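Local coordinates for protein pectinesterase (Aspergillus niger, PDB 5C1E) that hydrolyses the methyl esters of pectin's galacturonate chain, releasing methanol, and is probably involved in maceration and soft-rotting of plant tissue, at residues 234-239 / 259-264. Sequence-based numbering, arbitrary orientation.
Sequences SVLSDI and YNNSGA
Asn261 lays its amide against the backbone of Ser234, and both amide atoms are hydrogen-bonded. With CG beside its own backbone N (chi1 -62°), OD1 takes the N-H of Ser234 at 2.9 Å, on a lone pair in the carbonyl plane, while ND2 is bonded to the carbonyl of Tyr231 in the strand 228-232. The side chains of Asn261 and Leu236 cross at a slant, CD1 of Leu236 lying 4.0 Å from ND2 of Asn261. Two backbone bonds then join the two segments: Ser262 N gives its hydrogen to Ser234 O (2.8 Å), and Leu236 N donates almost straight to Ser262 O (2.9 Å, 175° at the hydrogen). They flank Val235 and make a single parallel bridge to Ser262. In this right-handed parallel beta-helix, strand 235-236 is the last of its sheet, and the loop 259-264, following strand 255-259, runs beside it in much the same direction, extending the sheet edge by one bridge. Leu236 reaches inward to Leu219 and Ile205. On the exposed side, Val235 CG2 touches Ser262 OG at 3.7 Å; a water bonded to that hydroxyl also donates weakly to Ser234 O. Gly263, at a positive phi of 98°, brings its CA to 3.4 Å from Leu236 O in a CA-H...O contact. Beyond it the methyl of Ala264 meets Asp238 CB at 3.8 Å, whereas the carboxylate of Asp238 leads away, OD2 making a weak hydrogen bond to Thr214 OG1.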
# COMPACT_ATOMS: atom_id res chain seq x y z
N SER A 234 -16.58 -0.34 4.88
CA SER A 234 -16.00 0.61 3.96
C SER A 234 -17.04 1.26 3.06
O SER A 234 -18.15 0.74 2.90
CB SER A 234 -14.95 -0.06 3.07
OG SER A 234 -13.85 -0.50 3.81
N VAL A 235 -16.65 2.39 2.49
CA VAL A 235 -17.46 3.11 1.52
C VAL A 235 -17.00 2.78 0.10
O VAL A 235 -15.83 3.00 -0.25
CB VAL A 235 -17.43 4.63 1.74
CG1 VAL A 235 -18.42 5.31 0.80
CG2 VAL A 235 -17.80 4.96 3.18
N LEU A 236 -17.92 2.27 -0.70
CA LEU A 236 -17.65 1.89 -2.09
C LEU A 236 -18.47 2.78 -3.00
O LEU A 236 -19.72 2.74 -2.95
CB LEU A 236 -18.05 0.44 -2.31
CG LEU A 236 -17.36 -0.61 -1.43
CD1 LEU A 236 -17.98 -1.95 -1.78
CD2 LEU A 236 -15.86 -0.62 -1.65
N SER A 237 -17.80 3.58 -3.83
CA SER A 237 -18.51 4.47 -4.73
C SER A 237 -19.10 3.71 -5.92
O SER A 237 -18.86 2.50 -6.08
CB SER A 237 -17.59 5.59 -5.22
OG SER A 237 -16.80 5.18 -6.31
N ASP A 238 -19.82 4.42 -6.78
CA ASP A 238 -20.43 3.81 -7.96
C ASP A 238 -19.44 3.30 -9.01
O ASP A 238 -19.86 2.77 -10.03
CB ASP A 238 -21.46 4.75 -8.61
CG ASP A 238 -20.82 5.93 -9.35
OD1 ASP A 238 -19.58 6.12 -9.32
OD2 ASP A 238 -21.58 6.68 -9.98
N ILE A 239 -18.14 3.45 -8.78
CA ILE A 239 -17.16 2.80 -9.67
C ILE A 239 -17.22 1.27 -9.65
O ILE A 239 -16.82 0.63 -10.62
CB ILE A 239 -15.71 3.25 -9.41
CG1 ILE A 239 -15.21 2.87 -8.00
CG2 ILE A 239 -15.59 4.76 -9.65
CD1 ILE A 239 -13.72 3.10 -7.81
N TYR A 259 -18.40 -7.16 4.08
CA TYR A 259 -19.13 -7.10 5.34
C TYR A 259 -19.39 -5.66 5.75
O TYR A 259 -18.45 -4.91 6.02
CB TYR A 259 -18.39 -7.82 6.47
CG TYR A 259 -19.22 -7.84 7.73
CD1 TYR A 259 -20.23 -8.79 7.91
CD2 TYR A 259 -19.04 -6.88 8.73
CE1 TYR A 259 -21.02 -8.79 9.04
CE2 TYR A 259 -19.83 -6.88 9.86
CZ TYR A 259 -20.82 -7.84 10.01
OH TYR A 259 -21.61 -7.86 11.14
N ASN A 260 -20.67 -5.29 5.81
CA ASN A 260 -21.08 -3.98 6.32
C ASN A 260 -20.48 -2.79 5.56
O ASN A 260 -20.02 -1.83 6.16
CB ASN A 260 -20.75 -3.86 7.82
CG ASN A 260 -21.41 -2.65 8.47
OD1 ASN A 260 -22.58 -2.37 8.20
ND2 ASN A 260 -20.66 -1.90 9.28
N ASN A 261 -20.49 -2.86 4.22
CA ASN A 261 -20.07 -1.72 3.42
C ASN A 261 -21.26 -0.83 3.08
O ASN A 261 -22.43 -1.26 3.14
CB ASN A 261 -19.40 -2.20 2.12
CG ASN A 261 -18.15 -3.01 2.38
OD1 ASN A 261 -17.34 -2.68 3.26
ND2 ASN A 261 -17.97 -4.07 1.62
N SER A 262 -20.96 0.40 2.70
CA SER A 262 -21.96 1.36 2.29
C SER A 262 -21.57 2.03 0.97
O SER A 262 -20.52 1.74 0.41
CB SER A 262 -22.14 2.40 3.39
OG SER A 262 -21.01 3.25 3.50
N GLY A 263 -22.43 2.92 0.48
CA GLY A 263 -22.16 3.66 -0.76
C GLY A 263 -22.82 3.08 -1.99
O GLY A 263 -23.33 1.96 -1.98
N ALA A 264 -22.79 3.84 -3.06
CA ALA A 264 -23.48 3.48 -4.28
C ALA A 264 -22.98 2.17 -4.87
O ALA A 264 -23.73 1.48 -5.55
CB ALA A 264 -23.38 4.61 -5.30
O HOH W 1 -19.60 2.49 5.39